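PDB 1W23: phosphoserine aminotransferase from Bacillus alcalophilus, which catalyses the reversible, pyridoxal-phosphate-dependent conversion of 3-phosphohydroxypyruvate to phosphoserine in serine biosynthesis, and the matching step that yields phosphohydroxythreonine. Local coordinates for residues L27-N30 / S35-E38; L39-Q44 / Y236-T241; I69-G74 / F242-L247. All blocks are in the same frame, centred on the assembly; numbering follows the deposited sequence.

Contact 1: L27-N30 / S35-E38; sequences LNFN and SVME
L27 and S35 mark the closest backbone approach, their CA atoms 4.5 Å apart, in a connection that leaves helix 16-24 and doubles back on itself before helix 44-61. L27 O lies 3.5 Å from S35 N, but the S35 N-H is turned to E38 OE1. A water instead links L27 O to E38 OE1, donating to both, at 2.8 Å to L27 O. That carboxylate oxygen, through its anti lone pair, also accepts from S35 N at 2.8 Å, which ties the start of 35-38 to its end. S35 OG takes M37 N at 3.2 Å, and E38 N bonds to S35 O.

The apolar half belongs to F29 and V36. F29 swings its ring away from its own backbone N (chi1 180°) and lays it against V36, whose CB lies over one face near the rim, 4.0 Å from F29 CG; N30 CB lies over the opposite face. F29 CB also touches V36 N at 3.7 Å. Y245 of helix 241-256 packs on both, its ring nearly at right angles to that of F29, while E38 OE2 accepts from the backbone N of L14 in the second subunit. The pattern illustrates how an ST turn, here at S35, leads into a short 3-10 segment, in an interhelical loop that also borders the second subunit.

Contact 2: L39-Q44 / Y236-T241; sequences LSHRSQ and YNTPPT. With PLP (pyridoxal-5'-phosphate), chain R.
H41 meets T238 and P239 where a type I turn, S40 to S43, packs against the loop forming part of a phosphate cup for pyridoxal-5'-phosphate, an example of a cofactor site completed across a dimer. The H41 CG branch sits between the backbone N and the carbonyl carbon (chi1 57°), which brings the imidazole up to P239. The proline approaches obliquely, its CD 3.6 Å from H41 CG. T238 comes at about a right angle and lays its methyl over one ring face, CG2 lying 4.0 Å from H41 ND1; R42 CG lies over the opposite face, toward the rim. At the ring edge and in its plane, H41 NE2 is 2.9 Å from a water that makes a further, weak bond to Y236 O.

The threonine divides its branches between two tasks. Its torsion (chi1 -50°) leaves CG2 for the histidine and puts OG1 beside the backbone N, and the two polar groups share one phosphate oxygen: T238 OG1 reaches PLP O1P at 2.7 Å and T238 N reaches it at 2.9 Å. N237 ND2 donates almost straight (167°) to PLP O2P at 3.0 Å. A76, S77, T152 and Q195 of the second subunit bind the same cofactor. By similarity, R42 probably binds L-glutamate.

On the turn side, S40 O accepts from both S43 OG and S43 N, while S40 OG takes R42 N in an ST turn; S43 is the N-cap of helix 44-61. At the other end, T241 OG1 donates to a water at 2.7 Å, and this water donates in turn to L39 O at 2.8 Å.

Contact 3: I69-G74 / F242-L247; sequences ILFLQG and FSIYML
F71 carries the whole of the strand's share in this contact, and I244 and L247, one helical turn apart, supply the helix's share. All the contact between the segments is apolar. F71 CB meets I244 CD1 at 3.7 Å, because the extended course of the isoleucine (chi2 161°) carries CD1 forward to the phenylalanine stem. The other branch of I244 touches the ring itself, its CG2 4.0 Å from F71 CD1. Toward CE2, L247 brings a single methyl, CD2, to 3.7 Å from F71 CE2. Both aliphatic chains cross the phenylalanine obliquely. A53, Q54 and L57 of helix 44-61 add further packing against F71.

The aromatic interaction comes from the same helix, where H50 meets F71 edge-to-face. F71 is thus held between two helices, on a strand at the margin of the mixed seven-stranded sheet of the fold-type-I (aspartate aminotransferase-like) domain of this class-V enzyme. In this sheet 67-72 runs antiparallel to its neighbour 204-209, as L70 and L72 show by their backbone bonds to V206 and T204.

Polar bonds lie around the apolar patch. The backbone N of F71 donates to S234 OG, and S243 OG bonds to S201 O; within the helix, L247 N reaches S243 O at 2.9 Å. The second subunit is met at Q73, G74 and F242: Q73 OE1 accepts from G74 N of the second subunit, with the reciprocal bond returned, and F242 stacks on F242 of the second subunit. Two residues past the strand's end, G74 has positive phi (114°), just before the cofactor-binding residues A76 and S77.

How the contacts relate
Helix 241-256 acts as the shared scaffold. Contact 1 lies upon it, V36 CG1 being 3.5 Å from F242 CD1; contact 2 runs into its N-terminus; contact 3 uses its inward side. Contacts 1 and 2, with centres about 13 Å apart, follow one another along the chain and meet where F29 CD2 is 3.8 Å from L39 CD1. The segments of contacts 2 and 3 alternate in sequence; their centres are about 11 Å apart, and P239 CB approaches I244 CD1 at 3.9 Å. Of the three, contact 2 bonds to this cofactor, through N237 and T238, with the second subunit supplying further partners. The side chain of I244 in contact 3 stays about 12 Å from a pyridoxal phosphate. All three contacts touch the second subunit.

Contact 1: L27-N30 / S35-E38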
ATOM      1  N   LEU A  27       8.014  10.189  16.176  1.00 10.77           N
ATOM      2  CA  LEU A  27       9.452  10.022  16.159  1.00 10.90           C
ATOM      3  C   LEU A  27       9.952   8.969  17.129  1.00 10.89           C
ATOM      4  O   LEU A  27      11.090   8.475  16.981  1.00 12.19           O
ATOM      5  CB  LEU A  27      10.140  11.362  16.530  1.00 12.49           C
ATOM      6  CG  LEU A  27       9.634  12.593  15.821  1.00 12.77           C
ATOM      7  CD1 LEU A  27      10.414  13.864  16.253  1.00 14.85           C
ATOM      8  CD2 LEU A  27       9.690  12.413  14.331  1.00 15.08           C
ATOM      9  N   ASN A  28       9.166   8.631  18.149  1.00 12.17           N
ATOM     10  CA  ASN A  28       9.564   7.718  19.221  1.00 11.94           C
ATOM     11  C   ASN A  28       8.384   6.850  19.600  1.00 11.54           C
ATOM     12  O   ASN A  28       7.591   7.271  20.495  1.00 12.65           O
ATOM     13  CB  ASN A  28      10.107   8.521  20.390  1.00 12.54           C
ATOM     14  CG  ASN A  28      10.401   7.655  21.611  1.00 12.92           C
ATOM     15  OD1 ASN A  28      10.548   6.432  21.500  1.00 12.69           O
ATOM     16  ND2 ASN A  28      10.413   8.280  22.784  1.00 18.21           N
ATOM     17  N   PHE A  29       8.212   5.744  18.932  1.00 11.98           N
ATOM     18  CA  PHE A  29       7.111   4.829  19.159  1.00 12.18           C
ATOM     19  C   PHE A  29       7.460   3.785  20.204  1.00 12.50           C
ATOM     20  O   PHE A  29       8.497   3.115  20.085  1.00 12.56           O
ATOM     21  CB  PHE A  29       6.744   4.122  17.840  1.00 12.18           C
ATOM     22  CG  PHE A  29       5.609   3.167  18.045  1.00 11.65           C
ATOM     23  CD1 PHE A  29       4.331   3.656  18.392  1.00 12.93           C
ATOM     24  CD2 PHE A  29       5.776   1.799  17.910  1.00 14.93           C
ATOM     25  CE1 PHE A  29       3.300   2.778  18.621  1.00 13.90           C
ATOM     26  CE2 PHE A  29       4.677   0.968  18.111  1.00 16.43           C
ATOM     27  CZ  PHE A  29       3.459   1.459  18.465  1.00 15.74           C
ATOM     28  N   ASN A  30       6.636   3.618  21.227  1.00 13.77           N
ATOM     29  CA  ASN A  30       6.796   2.561  22.231  1.00 14.80           C
ATOM     30  C   ASN A  30       8.183   2.547  22.843  1.00 14.55           C
ATOM     31  O   ASN A  30       8.757   1.518  23.072  1.00 15.71           O
ATOM     32  CB  ASN A  30       6.486   1.197  21.642  1.00 16.46           C
ATOM     33  CG  ASN A  30       6.279   0.060  22.612  1.00 19.21           C
ATOM     34  OD1 ASN A  30       6.675  -1.126  22.373  1.00 22.93           O
ATOM     35  ND2 ASN A  30       5.689   0.396  23.728  1.00 21.56           N
ATOM     36  N   SER A  35      10.426   5.881  14.753  1.00  9.83           N
ATOM     37  CA  SER A  35       9.029   5.922  14.304  1.00  9.83           C
ATOM     38  C   SER A  35       8.495   4.531  14.062  1.00 10.21           C
ATOM     39  O   SER A  35       9.277   3.627  13.687  1.00 10.00           O
ATOM     40  CB  SER A  35       8.978   6.686  12.974  1.00 10.69           C
ATOM     41  OG  SER A  35       7.642   6.811  12.505  1.00 10.68           O
ATOM     42  N   VAL A  36       7.182   4.350  14.171  1.00 10.66           N
ATOM     43  CA  VAL A  36       6.598   3.067  13.724  1.00 12.94           C
ATOM     44  C   VAL A  36       7.021   2.828  12.270  1.00 12.92           C
ATOM     45  O   VAL A  36       7.167   1.658  11.905  1.00 14.22           O
ATOM     46  CB  VAL A  36       5.069   3.042  14.050  1.00 15.02           C
ATOM     47  CG1 VAL A  36       4.398   3.975  13.130  1.00 16.69           C
ATOM     48  CG2 VAL A  36       4.546   1.634  13.978  1.00 24.15           C
ATOM     49  N   MET A  37       7.202   3.865  11.431  1.00 12.45           N
ATOM     50  CA  MET A  37       7.627   3.808  10.000  1.00 16.04           C
ATOM     51  C   MET A  37       9.022   3.292   9.826  1.00 12.13           C
ATOM     52  O   MET A  37       9.396   2.997   8.685  1.00 13.89           O
ATOM     53  CB  MET A  37       7.497   5.214   9.339  1.00 18.35           C
ATOM     54  CG  MET A  37       6.148   5.584   8.849  1.00 15.30           C
ATOM     55  SD  MET A  37       6.382   7.187   8.177  1.00 19.40           S
ATOM     56  CE  MET A  37       5.774   8.103   9.517  1.00 13.45           C
ATOM     57  N   GLU A  38       9.833   3.254  10.879  1.00 10.22           N
ATOM     58  CA  GLU A  38      11.248   2.904  10.810  1.00  9.83           C
ATOM     59  C   GLU A  38      11.536   1.535  11.415  1.00 10.05           C
ATOM     60  O   GLU A  38      12.712   1.121  11.454  1.00 10.79           O
ATOM     61  CB  GLU A  38      12.063   3.959  11.556  1.00 10.24           C
ATOM     62  CG  GLU A  38      12.058   5.338  10.893  1.00  9.91           C
ATOM     63  CD  GLU A  38      12.819   6.334  11.739  1.00 10.28           C
ATOM     64  OE1 GLU A  38      12.404   6.589  12.893  1.00 10.63           O
ATOM     65  OE2 GLU A  38      13.895   6.817  11.260  1.00 10.72           O
TER
HETATM   66  O   HOH W   1      12.539   8.777  14.633  1.00 14.55           O

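Contact 2: L39-Q44 / Y236-T241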
ATOM      1  N   LEU A  39      10.510   0.863  11.928  1.00 10.31           N
ATOM      2  CA  LEU A  39      10.671  -0.441  12.585  1.00 10.74           C
ATOM      3  C   LEU A  39      10.579  -1.585  11.612  1.00 10.47           C
ATOM      4  O   LEU A  39       9.899  -1.532  10.574  1.00 11.10           O
ATOM      5  CB  LEU A  39       9.518  -0.647  13.576  1.00 12.76           C
ATOM      6  CG  LEU A  39       9.395   0.310  14.710  1.00 14.23           C
ATOM      7  CD1 LEU A  39       8.111  -0.001  15.479  1.00 19.33           C
ATOM      8  CD2 LEU A  39      10.600   0.245  15.668  1.00 18.28           C
ATOM      9  N   SER A  40      11.226  -2.692  11.981  1.00 11.25           N
ATOM     10  CA  SER A  40      10.956  -3.937  11.313  1.00 11.27           C
ATOM     11  C   SER A  40       9.532  -4.411  11.552  1.00 11.28           C
ATOM     12  O   SER A  40       9.019  -4.291  12.670  1.00 11.78           O
ATOM     13  CB  SER A  40      11.898  -5.041  11.876  1.00 12.19           C
ATOM     14  OG  SER A  40      11.616  -6.284  11.267  1.00 13.20           O
ATOM     15  N   HIS A  41       8.904  -5.014  10.554  1.00 11.81           N
ATOM     16  CA  HIS A  41       7.606  -5.659  10.749  1.00 12.43           C
ATOM     17  C   HIS A  41       7.715  -6.937  11.571  1.00 13.63           C
ATOM     18  O   HIS A  41       6.664  -7.486  11.944  1.00 15.94           O
ATOM     19  CB  HIS A  41       6.940  -5.904   9.376  1.00 13.72           C
ATOM     20  CG  HIS A  41       7.726  -6.711   8.414  1.00 14.16           C
ATOM     21  ND1 HIS A  41       8.937  -6.178   7.940  1.00 15.76           N
ATOM     22  CD2 HIS A  41       7.504  -7.926   7.843  1.00 16.20           C
ATOM     23  CE1 HIS A  41       9.448  -7.065   7.127  1.00 16.43           C
ATOM     24  NE2 HIS A  41       8.571  -8.132   7.031  1.00 16.78           N
ATOM     25  N   ARG A  42       8.926  -7.364  11.907  1.00 14.12           N
ATOM     26  CA  ARG A  42       9.134  -8.488  12.804  1.00 15.83           C
ATOM     27  C   ARG A  42       9.603  -8.048  14.180  1.00 15.83           C
ATOM     28  O   ARG A  42       9.993  -8.894  15.007  1.00 19.94           O
ATOM     29  CB  ARG A  42      10.181  -9.408  12.190  1.00 20.28           C
ATOM     30  CG  ARG A  42       9.682  -9.999  10.921  1.00 25.77           C
ATOM     31  CD  ARG A  42       8.413 -10.829  11.076  1.00 36.94           C
ATOM     32  NE  ARG A  42       8.249 -11.449   9.746  1.00 36.40           N
ATOM     33  CZ  ARG A  42       7.318 -12.356   9.516  1.00 44.38           C
ATOM     34  NH1 ARG A  42       6.530 -12.713  10.529  1.00 43.10           N
ATOM     35  NH2 ARG A  42       7.261 -12.826   8.274  1.00 61.39           N
ATOM     36  N   SER A  43       9.593  -6.748  14.450  1.00 14.62           N
ATOM     37  CA  SER A  43       9.836  -6.264  15.790  1.00 14.38           C
ATOM     38  C   SER A  43       8.671  -6.558  16.747  1.00 14.77           C
ATOM     39  O   SER A  43       7.527  -6.607  16.324  1.00 14.67           O
ATOM     40  CB  SER A  43      10.093  -4.734  15.803  1.00 13.76           C
ATOM     41  OG  SER A  43       8.953  -3.992  15.461  1.00 13.43           O
ATOM     42  N   GLN A  44       8.976  -6.723  18.007  1.00 16.26           N
ATOM     43  CA  GLN A  44       7.898  -6.854  19.003  1.00 17.15           C
ATOM     44  C   GLN A  44       6.951  -5.651  18.922  1.00 14.63           C
ATOM     45  O   GLN A  44       5.741  -5.846  19.040  1.00 15.34           O
ATOM     46  CB  GLN A  44       8.471  -6.935  20.430  1.00 19.19           C
ATOM     47  CG  GLN A  44       7.390  -7.148  21.448  1.00 32.46           C
ATOM     48  CD  GLN A  44       7.939  -7.968  22.605  1.00 53.85           C
ATOM     49  OE1 GLN A  44       8.870  -8.771  22.451  1.00 82.84           O
ATOM     50  NE2 GLN A  44       7.281  -7.671  23.729  1.00 85.87           N
ATOM     51  N   TYR A 236       3.650 -12.006   4.599  1.00 11.13           N
ATOM     52  CA  TYR A 236       4.399 -12.704   3.570  1.00 11.32           C
ATOM     53  C   TYR A 236       5.510 -11.811   3.020  1.00 10.90           C
ATOM     54  O   TYR A 236       6.659 -12.223   2.866  1.00 13.01           O
ATOM     55  CB  TYR A 236       3.467 -13.172   2.432  1.00 12.44           C
ATOM     56  CG  TYR A 236       4.317 -13.759   1.319  1.00 12.73           C
ATOM     57  CD1 TYR A 236       4.891 -15.055   1.454  1.00 16.15           C
ATOM     58  CD2 TYR A 236       4.571 -13.073   0.158  1.00 13.13           C
ATOM     59  CE1 TYR A 236       5.657 -15.560   0.422  1.00 17.61           C
ATOM     60  CE2 TYR A 236       5.382 -13.581  -0.871  1.00 13.38           C
ATOM     61  CZ  TYR A 236       5.920 -14.826  -0.728  1.00 14.90           C
ATOM     62  OH  TYR A 236       6.711 -15.405  -1.688  1.00 18.36           O
ATOM     63  N   ASN A 237       5.154 -10.589   2.680  1.00  9.44           N
ATOM     64  CA  ASN A 237       6.113  -9.562   2.300  1.00  9.31           C
ATOM     65  C   ASN A 237       5.917  -8.375   3.231  1.00  9.22           C
ATOM     66  O   ASN A 237       5.167  -8.427   4.214  1.00 10.31           O
ATOM     67  CB  ASN A 237       6.060  -9.181   0.810  1.00  9.83           C
ATOM     68  CG  ASN A 237       4.843  -8.375   0.414  1.00  9.46           C
ATOM     69  OD1 ASN A 237       3.769  -8.558   0.977  1.00 11.18           O
ATOM     70  ND2 ASN A 237       5.013  -7.502  -0.578  1.00 10.48           N
ATOM     71  N   THR A 238       6.592  -7.265   2.946  1.00  8.85           N
ATOM     72  CA  THR A 238       6.581  -6.150   3.900  1.00  9.24           C
ATOM     73  C   THR A 238       5.220  -5.507   3.916  1.00  8.92           C
ATOM     74  O   THR A 238       4.768  -5.020   2.875  1.00  9.80           O
ATOM     75  CB  THR A 238       7.647  -5.127   3.535  1.00  9.27           C
ATOM     76  OG1 THR A 238       8.916  -5.755   3.330  1.00  9.89           O
ATOM     77  CG2 THR A 238       7.784  -4.124   4.676  1.00 10.81           C
ATOM     78  N   PRO A 239       4.528  -5.428   5.053  1.00  9.46           N
ATOM     79  CA  PRO A 239       3.180  -4.818   5.079  1.00  9.57           C
ATOM     80  C   PRO A 239       3.272  -3.296   5.069  1.00  9.08           C
ATOM     81  O   PRO A 239       4.336  -2.739   5.333  1.00  9.60           O
ATOM     82  CB  PRO A 239       2.602  -5.333   6.371  1.00 10.84           C
ATOM     83  CG  PRO A 239       3.799  -5.544   7.262  1.00 12.76           C
ATOM     84  CD  PRO A 239       4.918  -5.964   6.365  1.00 10.05           C
ATOM     85  N   PRO A 240       2.151  -2.648   4.829  1.00  9.30           N
ATOM     86  CA  PRO A 240       2.033  -1.176   4.930  1.00  9.29           C
ATOM     87  C   PRO A 240       1.918  -0.811   6.425  1.00  8.82           C
ATOM     88  O   PRO A 240       0.825  -0.643   6.967  1.00  9.21           O
ATOM     89  CB  PRO A 240       0.792  -0.872   4.107  1.00  9.63           C
ATOM     90  CG  PRO A 240      -0.078  -2.086   4.303  1.00  9.82           C
ATOM     91  CD  PRO A 240       0.890  -3.242   4.334  1.00 10.24           C
ATOM     92  N   THR A 241       3.064  -0.734   7.094  1.00  9.32           N
ATOM     93  CA  THR A 241       3.072  -0.714   8.560  1.00  9.43           C
ATOM     94  C   THR A 241       2.420   0.550   9.123  1.00  8.85           C
ATOM     95  O   THR A 241       1.673   0.458  10.091  1.00  9.58           O
ATOM     96  CB  THR A 241       4.506  -0.848   9.110  1.00  9.26           C
ATOM     97  OG1 THR A 241       5.325   0.151   8.498  1.00 10.42           O
ATOM     98  CG2 THR A 241       5.100  -2.217   8.871  1.00 10.80           C
TER
HETATM   99  N1  PLP R1368      13.788  -7.331  -3.505  1.00  9.30           N
HETATM  100  C2  PLP R1368      14.835  -6.886  -2.723  1.00  9.64           C
HETATM  101  C2A PLP R1368      16.161  -6.720  -3.414  1.00 11.39           C
HETATM  102  C3  PLP R1368      14.616  -6.629  -1.366  1.00 10.46           C
HETATM  103  O3  PLP R1368      15.613  -6.188  -0.645  1.00 13.04           O
HETATM  104  C4  PLP R1368      13.311  -6.758  -0.862  1.00 12.66           C
HETATM  105  C4A PLP R1368      12.996  -6.388   0.613  1.00 22.20           C
HETATM  106  C5  PLP R1368      12.294  -7.255  -1.669  1.00 10.37           C
HETATM  107  C6  PLP R1368      12.540  -7.528  -2.996  1.00  9.57           C
HETATM  108  C5A PLP R1368      10.845  -7.615  -1.181  1.00 12.14           C
HETATM  109  O4P PLP R1368      10.150  -6.276  -1.029  1.00 10.09           O
HETATM  110  P   PLP R1368       8.620  -6.293  -0.487  1.00  9.08           P
HETATM  111  O1P PLP R1368       8.667  -6.848   0.911  1.00  9.75           O
HETATM  112  O2P PLP R1368       7.843  -7.180  -1.410  1.00  9.58           O
HETATM  113  O3P PLP R1368       8.250  -4.850  -0.577  1.00 10.01           O
HETATM  114  O   HOH W   2       7.721   0.066   9.760  1.00 13.78           O
HETATM  115  O   HOH W   3       8.362 -10.566   5.393  1.00 36.49           O

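Contact 3: I69-G74 / F242-L247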
ATOM      1  N   ILE A  69      -8.528 -12.326   9.613  1.00 12.24           N
ATOM      2  CA  ILE A  69      -8.447 -10.946   9.178  1.00 11.47           C
ATOM      3  C   ILE A  69      -7.136 -10.759   8.423  1.00 10.97           C
ATOM      4  O   ILE A  69      -6.083 -10.987   9.035  1.00 13.27           O
ATOM      5  CB  ILE A  69      -8.541 -10.015  10.390  1.00 11.87           C
ATOM      6  CG1 ILE A  69      -9.878 -10.215  11.135  1.00 13.75           C
ATOM      7  CG2 ILE A  69      -8.358  -8.554   9.990  1.00 13.32           C
ATOM      8  CD1 ILE A  69      -9.814  -9.713  12.569  1.00 17.38           C
ATOM      9  N   LEU A  70      -7.199 -10.373   7.181  1.00 10.11           N
ATOM     10  CA  LEU A  70      -6.038 -10.083   6.349  1.00  9.85           C
ATOM     11  C   LEU A  70      -5.899  -8.584   6.170  1.00  9.39           C
ATOM     12  O   LEU A  70      -6.904  -7.868   6.038  1.00  9.80           O
ATOM     13  CB  LEU A  70      -6.140 -10.740   4.985  1.00  9.88           C
ATOM     14  CG  LEU A  70      -6.457 -12.222   4.969  1.00 11.32           C
ATOM     15  CD1 LEU A  70      -6.562 -12.712   3.519  1.00 12.28           C
ATOM     16  CD2 LEU A  70      -5.415 -13.051   5.683  1.00 16.17           C
ATOM     17  N   PHE A  71      -4.644  -8.126   6.108  1.00  9.26           N
ATOM     18  CA  PHE A  71      -4.282  -6.750   5.797  1.00  9.00           C
ATOM     19  C   PHE A  71      -3.447  -6.802   4.515  1.00  9.64           C
ATOM     20  O   PHE A  71      -2.291  -7.216   4.558  1.00 11.55           O
ATOM     21  CB  PHE A  71      -3.488  -6.103   6.906  1.00  9.88           C
ATOM     22  CG  PHE A  71      -4.195  -5.997   8.246  1.00  9.63           C
ATOM     23  CD1 PHE A  71      -3.512  -6.184   9.411  1.00 10.98           C
ATOM     24  CD2 PHE A  71      -5.563  -5.696   8.330  1.00 11.29           C
ATOM     25  CE1 PHE A  71      -4.140  -6.088  10.642  1.00 12.24           C
ATOM     26  CE2 PHE A  71      -6.176  -5.619   9.567  1.00 12.10           C
ATOM     27  CZ  PHE A  71      -5.476  -5.779  10.726  1.00 11.95           C
ATOM     28  N   LEU A  72      -4.033  -6.382   3.396  1.00  9.15           N
ATOM     29  CA  LEU A  72      -3.414  -6.498   2.070  1.00  9.06           C
ATOM     30  C   LEU A  72      -3.202  -5.129   1.461  1.00  9.03           C
ATOM     31  O   LEU A  72      -3.950  -4.174   1.725  1.00 11.02           O
ATOM     32  CB  LEU A  72      -4.288  -7.347   1.148  1.00  9.55           C
ATOM     33  CG  LEU A  72      -4.571  -8.760   1.663  1.00 10.86           C
ATOM     34  CD1 LEU A  72      -5.363  -9.517   0.604  1.00 12.40           C
ATOM     35  CD2 LEU A  72      -3.312  -9.514   2.015  1.00 13.19           C
ATOM     36  N   GLN A  73      -2.239  -5.039   0.580  1.00  8.87           N
ATOM     37  CA  GLN A  73      -2.056  -3.871  -0.289  1.00  8.80           C
ATOM     38  C   GLN A  73      -2.917  -4.031  -1.522  1.00  8.74           C
ATOM     39  O   GLN A  73      -3.342  -5.147  -1.873  1.00  9.57           O
ATOM     40  CB  GLN A  73      -0.589  -3.712  -0.632  1.00  9.74           C
ATOM     41  CG  GLN A  73       0.326  -3.483   0.556  1.00  9.25           C
ATOM     42  CD  GLN A  73       1.760  -3.224   0.109  1.00  9.54           C
ATOM     43  OE1 GLN A  73       2.011  -2.221  -0.581  1.00  9.65           O
ATOM     44  NE2 GLN A  73       2.691  -4.097   0.499  1.00 11.48           N
ATOM     45  N   GLY A  74      -3.143  -2.908  -2.219  1.00  8.62           N
ATOM     46  CA  GLY A  74      -3.724  -2.914  -3.562  1.00  8.91           C
ATOM     47  C   GLY A  74      -5.068  -2.297  -3.700  1.00  8.90           C
ATOM     48  O   GLY A  74      -5.603  -2.118  -4.813  1.00  9.48           O
ATOM     49  N   PHE A 242       2.682   1.698   8.518  1.00  9.13           N
ATOM     50  CA  PHE A 242       2.081   2.941   9.048  1.00  8.84           C
ATOM     51  C   PHE A 242       0.569   2.930   8.821  1.00  8.60           C
ATOM     52  O   PHE A 242      -0.202   3.353   9.716  1.00  9.14           O
ATOM     53  CB  PHE A 242       2.727   4.192   8.480  1.00  9.32           C
ATOM     54  CG  PHE A 242       2.279   5.448   9.231  1.00  9.69           C
ATOM     55  CD1 PHE A 242       2.725   5.677  10.522  1.00 11.29           C
ATOM     56  CD2 PHE A 242       1.441   6.363   8.661  1.00 11.49           C
ATOM     57  CE1 PHE A 242       2.315   6.791  11.208  1.00 12.25           C
ATOM     58  CE2 PHE A 242       1.026   7.493   9.362  1.00 12.93           C
ATOM     59  CZ  PHE A 242       1.491   7.730  10.652  1.00 12.39           C
ATOM     60  N   SER A 243       0.107   2.443   7.691  1.00  8.35           N
ATOM     61  CA  SER A 243      -1.353   2.358   7.455  1.00  8.76           C
ATOM     62  C   SER A 243      -2.006   1.418   8.459  1.00  8.63           C
ATOM     63  O   SER A 243      -3.124   1.738   8.948  1.00  9.16           O
ATOM     64  CB  SER A 243      -1.659   1.934   6.028  1.00 10.04           C
ATOM     65  OG  SER A 243      -1.230   2.891   5.102  1.00 12.55           O
ATOM     66  N   ILE A 244      -1.401   0.288   8.762  1.00  8.70           N
ATOM     67  CA  ILE A 244      -1.982  -0.643   9.740  1.00  8.77           C
ATOM     68  C   ILE A 244      -1.942  -0.051  11.134  1.00  8.82           C
ATOM     69  O   ILE A 244      -2.909  -0.209  11.925  1.00  9.08           O
ATOM     70  CB  ILE A 244      -1.292  -2.026   9.628  1.00  9.00           C
ATOM     71  CG1 ILE A 244      -1.649  -2.680   8.288  1.00  8.72           C
ATOM     72  CG2 ILE A 244      -1.649  -2.908  10.808  1.00  9.47           C
ATOM     73  CD1 ILE A 244      -0.730  -3.803   7.842  1.00 10.19           C
ATOM     74  N   TYR A 245      -0.882   0.662  11.489  1.00  8.72           N
ATOM     75  CA  TYR A 245      -0.822   1.373  12.773  1.00  9.06           C
ATOM     76  C   TYR A 245      -1.927   2.404  12.844  1.00  8.42           C
ATOM     77  O   TYR A 245      -2.627   2.511  13.888  1.00  8.98           O
ATOM     78  CB  TYR A 245       0.586   2.026  12.862  1.00  9.62           C
ATOM     79  CG  TYR A 245       0.643   3.140  13.861  1.00  9.11           C
ATOM     80  CD1 TYR A 245       0.826   2.915  15.224  1.00  9.79           C
ATOM     81  CD2 TYR A 245       0.507   4.470  13.468  1.00  9.96           C
ATOM     82  CE1 TYR A 245       0.876   3.965  16.123  1.00  9.84           C
ATOM     83  CE2 TYR A 245       0.525   5.499  14.359  1.00 10.84           C
ATOM     84  CZ  TYR A 245       0.717   5.232  15.712  1.00 10.24           C
ATOM     85  OH  TYR A 245       0.712   6.307  16.573  1.00 12.62           O
ATOM     86  N   MET A 246      -2.161   3.190  11.788  1.00  8.60           N
ATOM     87  CA  MET A 246      -3.246   4.181  11.836  1.00  8.71           C
ATOM     88  C   MET A 246      -4.595   3.501  11.943  1.00  8.60           C
ATOM     89  O   MET A 246      -5.489   4.005  12.659  1.00  8.96           O
ATOM     90  CB  MET A 246      -3.180   5.101  10.616  1.00  8.77           C
ATOM     91  CG  MET A 246      -2.065   6.107  10.674  1.00 10.52           C
ATOM     92  SD  MET A 246      -2.146   7.255  12.031  1.00 12.51           S
ATOM     93  CE  MET A 246      -3.766   7.934  11.901  1.00 13.39           C
ATOM     94  N   LEU A 247      -4.821   2.392  11.231  1.00  8.50           N
ATOM     95  CA  LEU A 247      -6.012   1.594  11.357  1.00  8.66           C
ATOM     96  C   LEU A 247      -6.218   1.176  12.827  1.00  8.75           C
ATOM     97  O   LEU A 247      -7.325   1.324  13.371  1.00  9.12           O
ATOM     98  CB  LEU A 247      -5.905   0.369  10.435  1.00  9.39           C
ATOM     99  CG  LEU A 247      -6.956  -0.741  10.616  1.00 11.42           C
ATOM    100  CD1 LEU A 247      -8.319  -0.359  10.308  1.00 16.44           C
ATOM    101  CD2 LEU A 247      -6.487  -1.966   9.815  1.00 18.46           C
TER